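Local coordinates for histidine triad protein (Bacillus subtilis, PDB 1Y23) that probably binds nucleotides and hydrolyses nucleotide conjugates, as other dimeric members of the histidine triad (HIT) family do, at residues S35-T38 and K39-L43; D58-A61 and K62-F65; V68-I71 and A72-I75. All blocks are in the same frame, centred on the assembly; numbering follows the deposited sequence.

Interaction 1: residues S35-T38 and K39-L43; sequences SQVT and KGHTL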
loop_
_atom_site.group_PDB
_atom_site.type_symbol
_atom_site.label_atom_id
_atom_site.label_comp_id
_atom_site.label_asym_id
_atom_site.label_seq_id
_atom_site.Cartn_x
_atom_site.Cartn_y
_atom_site.Cartn_z
ATOM N N SER B 35 9.315 -9.772 12.419
ATOM C CA SER B 35 8.591 -9.037 13.457
ATOM C C SER B 35 7.207 -9.656 13.651
ATOM O O SER B 35 6.620 -9.573 14.733
ATOM C CB SER B 35 8.430 -7.562 13.065
ATOM O OG SER B 35 9.686 -6.948 12.827
ATOM N N GLN B 36 6.701 -10.279 12.589
ATOM C CA GLN B 36 5.386 -10.916 12.589
ATOM C C GLN B 36 4.329 -10.145 13.381
ATOM O O GLN B 36 3.841 -10.630 14.403
ATOM C CB GLN B 36 5.468 -12.345 13.142
ATOM C CG GLN B 36 6.151 -13.361 12.233
ATOM C CD GLN B 36 5.421 -13.568 10.907
ATOM O OE1 GLN B 36 4.270 -14.026 10.865
ATOM N NE2 GLN B 36 6.092 -13.233 9.815
ATOM N N VAL B 37 3.983 -8.947 12.916
ATOM C CA VAL B 37 2.960 -8.141 13.574
ATOM C C VAL B 37 1.744 -9.034 13.773
ATOM O O VAL B 37 1.021 -8.922 14.762
ATOM C CB VAL B 37 2.564 -6.929 12.706
ATOM C CG1 VAL B 37 1.098 -6.586 12.911
ATOM C CG2 VAL B 37 3.428 -5.739 13.065
ATOM N N THR B 38 1.522 -9.908 12.801
ATOM C CA THR B 38 0.433 -10.870 12.844
ATOM C C THR B 38 0.977 -12.104 12.140
ATOM O O THR B 38 1.955 -12.019 11.399
ATOM C CB THR B 38 -0.846 -10.365 12.108
ATOM O OG1 THR B 38 -0.568 -10.154 10.716
ATOM C CG2 THR B 38 -1.342 -9.060 12.730
ATOM N N LYS B 39 0.367 -13.255 12.393
ATOM C CA LYS B 39 0.808 -14.493 11.773
ATOM C C LYS B 39 0.621 -14.386 10.260
ATOM O O LYS B 39 -0.504 -14.263 9.770
ATOM C CB LYS B 39 -0.005 -15.664 12.328
ATOM C CG LYS B 39 0.595 -17.030 12.051
ATOM C CD LYS B 39 -0.238 -18.128 12.694
ATOM C CE LYS B 39 0.443 -19.477 12.582
ATOM N NZ LYS B 39 -0.408 -20.551 13.169
ATOM N N GLY B 40 1.732 -14.421 9.531
ATOM C CA GLY B 40 1.681 -14.326 8.082
ATOM C C GLY B 40 2.229 -13.007 7.552
ATOM O O GLY B 40 2.221 -12.764 6.345
ATOM N N HIS B 41 2.703 -12.156 8.456
ATOM C CA HIS B 41 3.264 -10.856 8.101
ATOM C C HIS B 41 4.339 -11.034 7.033
ATOM O O HIS B 41 5.418 -11.565 7.302
ATOM C CB HIS B 41 3.841 -10.189 9.361
ATOM C CG HIS B 41 4.359 -8.802 9.137
ATOM N ND1 HIS B 41 3.950 -8.021 8.079
ATOM C CD2 HIS B 41 5.245 -8.051 9.837
ATOM C CE1 HIS B 41 4.564 -6.851 8.132
ATOM N NE2 HIS B 41 5.355 -6.843 9.187
ATOM N N THR B 42 4.039 -10.581 5.818
ATOM C CA THR B 42 4.962 -10.724 4.695
ATOM C C THR B 42 5.524 -9.419 4.123
ATOM O O THR B 42 4.851 -8.388 4.110
ATOM C CB THR B 42 4.272 -11.480 3.535
ATOM O OG1 THR B 42 3.778 -12.740 4.009
ATOM C CG2 THR B 42 5.243 -11.725 2.399
ATOM N N LEU B 43 6.765 -9.480 3.650
ATOM C CA LEU B 43 7.410 -8.338 3.010
ATOM C C LEU B 43 7.587 -8.665 1.533
ATOM O O LEU B 43 8.160 -9.696 1.185
ATOM C CB LEU B 43 8.779 -8.062 3.617
ATOM C CG LEU B 43 8.725 -7.339 4.956
ATOM C CD1 LEU B 43 10.080 -7.440 5.640
ATOM C CD2 LEU B 43 8.317 -5.875 4.725
#

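Interaction 2: residues D58-A61 and K62-F65; sequences DELA and KQYF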
loop_
_atom_site.group_PDB
_atom_site.type_symbol
_atom_site.label_atom_id
_atom_site.label_comp_id
_atom_site.label_asym_id
_atom_site.label_seq_id
_atom_site.Cartn_x
_atom_site.Cartn_y
_atom_site.Cartn_z
ATOM N N ASP B 58 7.576 3.011 -14.679
ATOM C CA ASP B 58 6.465 2.185 -15.131
ATOM C C ASP B 58 6.923 0.754 -15.400
ATOM O O ASP B 58 6.256 -0.204 -15.005
ATOM C CB ASP B 58 5.825 2.775 -16.394
ATOM C CG ASP B 58 5.053 4.063 -16.115
ATOM O OD1 ASP B 58 4.794 4.363 -14.932
ATOM O OD2 ASP B 58 4.690 4.771 -17.082
ATOM N N GLU B 59 8.070 0.612 -16.050
ATOM C CA GLU B 59 8.591 -0.706 -16.354
ATOM C C GLU B 59 8.855 -1.488 -15.063
ATOM O O GLU B 59 8.546 -2.671 -14.983
ATOM C CB GLU B 59 9.870 -0.597 -17.202
ATOM C CG GLU B 59 10.373 -1.930 -17.784
ATOM C CD GLU B 59 9.288 -2.725 -18.527
ATOM O OE1 GLU B 59 8.536 -2.123 -19.336
ATOM O OE2 GLU B 59 9.202 -3.961 -18.304
ATOM N N LEU B 60 9.401 -0.841 -14.045
ATOM C CA LEU B 60 9.667 -1.545 -12.797
ATOM C C LEU B 60 8.374 -1.815 -12.020
ATOM O O LEU B 60 8.238 -2.843 -11.367
ATOM C CB LEU B 60 10.646 -0.744 -11.942
ATOM C CG LEU B 60 10.950 -1.321 -10.552
ATOM C CD1 LEU B 60 11.465 -2.777 -10.647
ATOM C CD2 LEU B 60 11.991 -0.431 -9.877
ATOM N N ALA B 61 7.428 -0.886 -12.095
ATOM C CA ALA B 61 6.146 -1.044 -11.414
ATOM C C ALA B 61 5.414 -2.263 -11.976
ATOM O O ALA B 61 4.669 -2.947 -11.271
ATOM C CB ALA B 61 5.281 0.209 -11.611
ATOM N N LYS B 62 5.605 -2.504 -13.265
ATOM C CA LYS B 62 4.971 -3.630 -13.934
ATOM C C LYS B 62 5.549 -4.978 -13.471
ATOM O O LYS B 62 4.815 -5.952 -13.328
ATOM C CB LYS B 62 5.131 -3.477 -15.453
ATOM C CG LYS B 62 4.631 -4.660 -16.279
ATOM C CD LYS B 62 5.048 -4.518 -17.747
ATOM C CE LYS B 62 4.632 -5.725 -18.570
ATOM N NZ LYS B 62 5.052 -5.622 -19.999
ATOM N N GLN B 63 6.858 -5.025 -13.240
ATOM C CA GLN B 63 7.512 -6.257 -12.802
ATOM C C GLN B 63 7.347 -6.487 -11.296
ATOM O O GLN B 63 7.876 -7.459 -10.760
ATOM C CB GLN B 63 9.015 -6.211 -13.111
ATOM C CG GLN B 63 9.376 -5.639 -14.480
ATOM C CD GLN B 63 10.857 -5.321 -14.594
ATOM O OE1 GLN B 63 11.458 -4.801 -13.654
ATOM N NE2 GLN B 63 11.444 -5.614 -15.743
ATOM N N TYR B 64 6.618 -5.600 -10.619
ATOM C CA TYR B 64 6.442 -5.717 -9.179
ATOM C C TYR B 64 5.045 -5.939 -8.620
ATOM O O TYR B 64 4.788 -6.957 -7.977
ATOM C CB TYR B 64 7.022 -4.488 -8.475
ATOM C CG TYR B 64 6.768 -4.491 -6.987
ATOM C CD1 TYR B 64 7.562 -5.240 -6.125
ATOM C CD2 TYR B 64 5.688 -3.785 -6.446
ATOM C CE1 TYR B 64 7.287 -5.294 -4.754
ATOM C CE2 TYR B 64 5.399 -3.832 -5.078
ATOM C CZ TYR B 64 6.207 -4.591 -4.237
ATOM O OH TYR B 64 5.930 -4.642 -2.884
ATOM N N PHE B 65 4.149 -4.986 -8.853
ATOM C CA PHE B 65 2.804 -5.044 -8.291
ATOM C C PHE B 65 1.952 -6.285 -8.510
ATOM O O PHE B 65 1.164 -6.638 -7.636
ATOM C CB PHE B 65 1.988 -3.821 -8.724
ATOM C CG PHE B 65 0.665 -3.698 -8.001
ATOM C CD1 PHE B 65 0.626 -3.470 -6.624
ATOM C CD2 PHE B 65 -0.538 -3.848 -8.683
ATOM C CE1 PHE B 65 -0.592 -3.397 -5.944
ATOM C CE2 PHE B 65 -1.761 -3.777 -8.008
ATOM C CZ PHE B 65 -1.786 -3.550 -6.636
HETATM O O HOH W 1 9.349 -6.827 -17.316
#

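Interaction 3: residues V68-I71 and A72-I75; sequences VPKI and ARAI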
loop_
_atom_site.group_PDB
_atom_site.type_symbol
_atom_site.label_atom_id
_atom_site.label_comp_id
_atom_site.label_asym_id
_atom_site.label_seq_id
_atom_site.Cartn_x
_atom_site.Cartn_y
_atom_site.Cartn_z
ATOM N N VAL B 68 1.772 -8.704 -5.640
ATOM C CA VAL B 68 1.038 -8.329 -4.434
ATOM C C VAL B 68 -0.321 -9.028 -4.298
ATOM O O VAL B 68 -0.627 -9.616 -3.257
ATOM C CB VAL B 68 0.857 -6.784 -4.363
ATOM C CG1 VAL B 68 -0.099 -6.400 -3.227
ATOM C CG2 VAL B 68 2.212 -6.134 -4.143
ATOM N N PRO B 69 -1.157 -8.972 -5.343
ATOM C CA PRO B 69 -2.467 -9.626 -5.263
ATOM C C PRO B 69 -2.333 -11.138 -5.075
ATOM O O PRO B 69 -3.041 -11.739 -4.262
ATOM C CB PRO B 69 -3.113 -9.259 -6.596
ATOM C CG PRO B 69 -2.519 -7.906 -6.887
ATOM C CD PRO B 69 -1.065 -8.141 -6.556
ATOM N N LYS B 70 -1.416 -11.745 -5.824
ATOM C CA LYS B 70 -1.199 -13.184 -5.736
ATOM C C LYS B 70 -0.827 -13.578 -4.309
ATOM O O LYS B 70 -1.437 -14.472 -3.722
ATOM C CB LYS B 70 -0.081 -13.621 -6.686
ATOM C CG LYS B 70 -0.339 -13.341 -8.157
ATOM C CD LYS B 70 0.875 -13.739 -8.985
ATOM C CE LYS B 70 0.593 -13.735 -10.473
ATOM N NZ LYS B 70 0.317 -12.390 -10.996
ATOM N N ILE B 71 0.177 -12.907 -3.760
ATOM C CA ILE B 71 0.627 -13.198 -2.409
ATOM C C ILE B 71 -0.481 -12.940 -1.397
ATOM O O ILE B 71 -0.664 -13.717 -0.457
ATOM C CB ILE B 71 1.879 -12.369 -2.063
ATOM C CG1 ILE B 71 3.014 -12.765 -3.021
ATOM C CG2 ILE B 71 2.295 -12.607 -0.620
ATOM C CD1 ILE B 71 4.272 -11.913 -2.916
ATOM N N ALA B 72 -1.234 -11.862 -1.591
ATOM C CA ALA B 72 -2.329 -11.544 -0.678
ATOM C C ALA B 72 -3.368 -12.669 -0.652
ATOM O O ALA B 72 -3.802 -13.089 0.421
ATOM C CB ALA B 72 -2.988 -10.229 -1.079
ATOM N N ARG B 73 -3.773 -13.155 -1.823
ATOM C CA ARG B 73 -4.759 -14.232 -1.882
ATOM C C ARG B 73 -4.223 -15.509 -1.243
ATOM O O ARG B 73 -4.961 -16.239 -0.588
ATOM C CB ARG B 73 -5.157 -14.535 -3.325
ATOM C CG ARG B 73 -6.146 -13.569 -3.934
ATOM C CD ARG B 73 -6.625 -14.104 -5.277
ATOM N NE ARG B 73 -5.510 -14.293 -6.199
ATOM C CZ ARG B 73 -5.085 -13.377 -7.064
ATOM N NH1 ARG B 73 -5.696 -12.199 -7.130
ATOM N NH2 ARG B 73 -4.046 -13.641 -7.855
ATOM N N ALA B 74 -2.938 -15.775 -1.447
ATOM C CA ALA B 74 -2.308 -16.962 -0.891
ATOM C C ALA B 74 -2.392 -16.930 0.630
ATOM O O ALA B 74 -2.754 -17.922 1.265
ATOM C CB ALA B 74 -0.856 -17.037 -1.332
ATOM N N ILE B 75 -2.064 -15.782 1.215
ATOM C CA ILE B 75 -2.104 -15.634 2.664
ATOM C C ILE B 75 -3.530 -15.722 3.172
ATOM O O ILE B 75 -3.780 -16.312 4.222
ATOM C CB ILE B 75 -1.502 -14.283 3.114
ATOM C CG1 ILE B 75 -0.011 -14.244 2.795
ATOM C CG2 ILE B 75 -1.716 -14.085 4.606
ATOM C CD1 ILE B 75 0.635 -12.909 3.100
#

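Interaction 1: residues S35-T38 and K39-L43
The amide of Q36 reaches across a tight turn to the backbone of G40 and H41. Two N-H groups point to its OE1. The bond from G40 N is 2.9 Å long, fairly straight at 160°, and lies in the carbonyl plane of Q36 OE1. The one from H41 N to Q36 OE1 is weak, at 3.4 Å. Q36 NE2 gives a weak bond to H41 O (3.1 Å), and D33 O is its stronger partner. The bend at chi2 (-63°) turns the amide back over the turn.

Backbone bonding closes a type II beta turn from T38 to H41, with H41 N 3.0 Å from T38 O. With its positive phi, a side chain at G40 would collide with K39 O. The side-chain hydroxyl of T42 adds a bond, OG1 to G40 O at 2.8 Å. T38 OG1 turns elsewhere, to P107 O.

The ring contacts centre on H41. V37 CB sits over one face, 4.1 Å from H41 CD2, while Q36 N lies in the ring plane at an edge. The H41 ring also meets the H104 ring nearly parallel and W119 of the second subunit steeply.

The turn leads into strand 42-46 of the antiparallel HIT sheet. It sets H41 beside H104, the last histidine of the HIT signature, at the dimer interface.

Interaction 2: residues D58-A61 and K62-F65
E59 runs out with CG anti to its backbone N (chi1 -170°) and then bends at chi2 (51°), which swings its carboxylate toward Q63. Q63 comes to meet it with an extended chain, CG lying beside its own backbone N. The two make an i to i+4 side-chain pair on the short helix 58-62 and the residue after it. Their flat groups stand almost perpendicular, and E59 OE2 is 3.8 Å from Q63 NE2. A water joins them: it donates to E59 OE2 at 3.0 Å and accepts from Q63 NE2 at 2.9 Å. The other side of the amide meets carbon, since L60 CD1 lies 3.6 Å from Q63 OE1. These two side chains cross at about a right angle.

In the backbone, K62 N bonds D58 O (3.0 Å). The two rings that follow go to different partners. Y64 OH bonds V44 O of strand 42-46, and the F65 ring stacks on F65 of the second subunit. A61 O takes two N-H groups: a weak bond from Y64 N, and a straighter one from F65 N at 3.2 Å, with an N-H...O angle of 160°.

Interaction 3: residues V68-I71 and A72-I75
Two turns of helix 67-79, which packs on the antiparallel sheet of the HIT fold and on the second subunit, form this contact. Regular i to i+4 backbone bonds carry it, such as R73 N to P69 O at 2.9 Å. The bend at chi3 (-59°) helps fold R73 back along the helix. Its guanidinium thus lies face-on over P69 O, which sits 3.8 Å above the plane near its centre. R73 NH2 rests against K70 CG at 3.7 Å, and R73 NH1 is 3.9 Å from P69 CB. R73 NH1 bonds Y54 O of the second subunit, and F56 O there more weakly. K70 NZ makes a salt bridge with D58 of that subunit. An alanine in place of R73 is likely to leave Y54 O of the second subunit without this donor and P69 O without its flat cover.

The apolar side is built from I71 and I75. I71 CG2 touches I75 CD1 at 4.1 Å, and both side chains lie on I105 of the sheet. I75 CG1 also comes within 3.4 Å of I71 O. The chemistry implies a helix with two roles: its isoleucines bury carbon against the sheet, and its basic side chains bind the dimer partner.

Interactions 1 and 3 are largely buried, while interaction 2 is only partly so and keeps charged groups at the surface. Interaction 1 belongs to the turn before strand 42-46, and interaction 3 to helix 67-79 packed on the same sheet. The two touch directly, T42 OG1 lying 3.3 Å from I75 CD1. Within the chain interaction 2 adjoins interaction 3 without further contact, but across the dimer D58 of one pairs with K70 of the other. Its chemistry fits its place, using a water between side chains. Interaction 1 relies on an amide gripping backbone atoms, and interaction 3 on helix bonds, isoleucine packing on one side and basic groups on the dimer side. All three touch the second subunit.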